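Local atomic coordinates of erythrocyte membrane protein 1 (Plasmodium falciparum, PDB entry 2XU0), a protein that probably binds host cell-surface receptors from the surface of the infected red cell, this piece being its N-terminal segment and first Duffy-binding-like domain, linked to rosetting. Residues P132-H137 / L313-E318. The protein carries 10 engineered substitutions. Sequence-based numbering, arbitrary orientation.
Sequences PPRRRH and LRWFEE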
# COMPACT_ATOMS: atom_id res chain seq x y z
N PRO A 132 -4.58 -0.45 4.72
CA PRO A 132 -5.18 0.04 3.47
C PRO A 132 -6.33 -0.86 3.01
O PRO A 132 -6.36 -2.04 3.36
CB PRO A 132 -4.01 0.02 2.47
CG PRO A 132 -3.09 -0.98 2.98
CD PRO A 132 -3.29 -1.13 4.46
N PRO A 133 -7.29 -0.32 2.23
CA PRO A 133 -8.40 -1.18 1.74
C PRO A 133 -7.94 -2.44 0.99
O PRO A 133 -8.57 -3.48 1.15
CB PRO A 133 -9.26 -0.22 0.89
CG PRO A 133 -8.44 0.95 0.68
CD PRO A 133 -7.43 1.07 1.77
N ARG A 134 -6.74 -2.39 0.30
CA ARG A 134 -6.19 -3.57 -0.36
C ARG A 134 -5.93 -4.66 0.70
O ARG A 134 -6.21 -5.81 0.45
CB ARG A 134 -4.92 -3.22 -1.17
CG ARG A 134 -4.32 -4.38 -2.01
CD ARG A 134 -2.81 -4.26 -2.25
NE ARG A 134 -2.13 -3.65 -1.09
CZ ARG A 134 -1.78 -4.30 0.01
NH1 ARG A 134 -1.93 -5.62 0.09
NH2 ARG A 134 -1.27 -3.65 1.04
N ARG A 135 -5.46 -4.28 1.91
CA ARG A 135 -5.20 -5.26 2.96
C ARG A 135 -6.49 -5.74 3.59
O ARG A 135 -6.61 -6.93 3.83
CB ARG A 135 -4.23 -4.70 4.07
CG ARG A 135 -4.14 -5.56 5.36
CD ARG A 135 -3.40 -6.88 5.13
NE ARG A 135 -3.50 -7.80 6.28
CZ ARG A 135 -4.48 -8.68 6.48
NH1 ARG A 135 -5.50 -8.76 5.63
NH2 ARG A 135 -4.45 -9.49 7.52
N ARG A 136 -7.36 -4.81 3.98
CA ARG A 136 -8.63 -5.12 4.67
C ARG A 136 -9.41 -6.28 4.02
O ARG A 136 -9.88 -7.19 4.71
CB ARG A 136 -9.53 -3.87 4.69
CG ARG A 136 -9.06 -2.77 5.63
CD ARG A 136 -10.04 -1.62 5.60
NE ARG A 136 -11.17 -1.91 6.49
CZ ARG A 136 -12.10 -1.02 6.83
NH1 ARG A 136 -12.06 0.22 6.34
NH2 ARG A 136 -13.08 -1.36 7.66
N HIS A 137 -9.49 -6.29 2.69
CA HIS A 137 -10.26 -7.29 1.96
C HIS A 137 -9.45 -8.34 1.24
O HIS A 137 -9.98 -9.00 0.35
CB HIS A 137 -11.26 -6.58 1.04
CG HIS A 137 -11.89 -5.38 1.66
ND1 HIS A 137 -12.72 -5.48 2.78
CD2 HIS A 137 -11.80 -4.08 1.30
CE1 HIS A 137 -13.10 -4.25 3.06
NE2 HIS A 137 -12.58 -3.37 2.19
N LEU A 313 5.53 0.90 7.51
CA LEU A 313 6.16 1.74 6.48
C LEU A 313 5.54 1.49 5.08
O LEU A 313 5.34 2.44 4.31
CB LEU A 313 7.70 1.52 6.45
CG LEU A 313 8.42 1.93 7.75
CD1 LEU A 313 9.89 1.57 7.70
CD2 LEU A 313 8.17 3.44 8.09
N ARG A 314 5.27 0.23 4.77
CA ARG A 314 4.62 -0.16 3.51
C ARG A 314 3.22 0.42 3.47
O ARG A 314 2.84 0.94 2.45
CB ARG A 314 4.49 -1.68 3.43
CG ARG A 314 5.80 -2.42 3.35
CD ARG A 314 5.57 -3.85 2.91
NE ARG A 314 4.40 -4.51 3.51
CZ ARG A 314 4.46 -5.50 4.40
NH1 ARG A 314 5.62 -5.88 4.90
NH2 ARG A 314 3.35 -6.08 4.83
N TRP A 315 2.46 0.34 4.58
CA TRP A 315 1.09 0.86 4.60
C TRP A 315 1.01 2.36 4.48
O TRP A 315 0.10 2.86 3.83
CB TRP A 315 0.33 0.39 5.85
CG TRP A 315 0.01 -1.08 5.91
CD1 TRP A 315 0.16 -2.01 4.91
CD2 TRP A 315 -0.70 -1.74 6.97
NE1 TRP A 315 -0.34 -3.24 5.34
CE2 TRP A 315 -0.90 -3.08 6.58
CE3 TRP A 315 -1.19 -1.31 8.22
CZ2 TRP A 315 -1.53 -4.02 7.43
CZ3 TRP A 315 -1.78 -2.25 9.07
CH2 TRP A 315 -1.94 -3.58 8.68
N PHE A 316 1.96 3.08 5.10
CA PHE A 316 2.00 4.53 5.06
C PHE A 316 2.39 4.96 3.63
O PHE A 316 1.86 5.94 3.13
CB PHE A 316 3.00 5.04 6.14
CG PHE A 316 2.98 6.50 6.52
CD1 PHE A 316 2.00 7.37 6.02
CD2 PHE A 316 3.95 7.03 7.38
CE1 PHE A 316 1.99 8.73 6.38
CE2 PHE A 316 3.95 8.39 7.71
CZ PHE A 316 2.96 9.23 7.23
N GLU A 317 3.31 4.23 2.97
CA GLU A 317 3.72 4.54 1.59
C GLU A 317 2.52 4.32 0.65
O GLU A 317 2.26 5.13 -0.23
CB GLU A 317 4.95 3.68 1.17
CG GLU A 317 5.45 3.95 -0.23
CD GLU A 317 4.73 3.25 -1.37
OE1 GLU A 317 4.03 2.24 -1.12
OE2 GLU A 317 4.82 3.75 -2.51
N GLU A 318 1.76 3.24 0.85
CA GLU A 318 0.56 3.00 0.02
C GLU A 318 -0.53 4.02 0.35
O GLU A 318 -1.26 4.47 -0.54
CB GLU A 318 0.05 1.59 0.27
CG GLU A 318 -1.12 1.18 -0.62
CD GLU A 318 -1.51 -0.26 -0.41
OE1 GLU A 318 -0.86 -0.94 0.42
OE2 GLU A 318 -2.42 -0.74 -1.13
O HOH W 1 -5.32 0.14 -0.83
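Arg134 and Glu318 join the short helix 133-136 to the long helix 311-338 through a side-on, two-point salt bridge. Arg134 NE gives its hydrogen to Glu318 OE2 at 2.9 Å. Arg134 NH2 gives one to Glu318 OE1 at 2.8 Å, nearly straight (165°) and into the syn lone pair of that oxygen. Guanidinium and carboxylate lie nearly coplanar, 25° apart. Glu318 reaches across fully extended, its CG anti to the backbone N, whereas the Arg134 chain turns at chi3 (34°), which swings the NE edge round to face the acid. A water linking Arg134 N to Glu318 OE2 ties the carboxylate to the first turn of the short helix as well.

Pro132 packs beside this pair. Proline is tolerated at the N-cap because the N-H of that residue is not used in the helix; its carbonyl O accepts from Arg136 N. Its rigid ring presents two carbons to the long helix. Pro132 CD sits squarely over the five-membered ring of Trp315, 3.5 Å from the centroid, in a CH-pi contact; Pro132 CG lies 3.4 Å from Glu318 OE1. Trp315 offers a broad, flat face for this, and farther along the indole Trp315 CZ2 meets the aliphatic CG of Arg135 at 3.7 Å. The rest of the Arg135 chain carries on to a salt bridge with Asp207.

Helix 186-204 completes the polar network: Asp198 OD2 forms a salt bridge with Arg134 NH2, and its OD1 accepts a hydrogen bond from Trp315 NE1, while Ser195 binds Arg134 NH1. Arg134 thus stands between two acids, which probably keeps it charged and favours ionised Glu318 despite burial. Three helical elements of the Duffy-binding-like domain are thereby joined near the centre of the chain by directional, paired charges, with the proline-tryptophan contact packed alongside them.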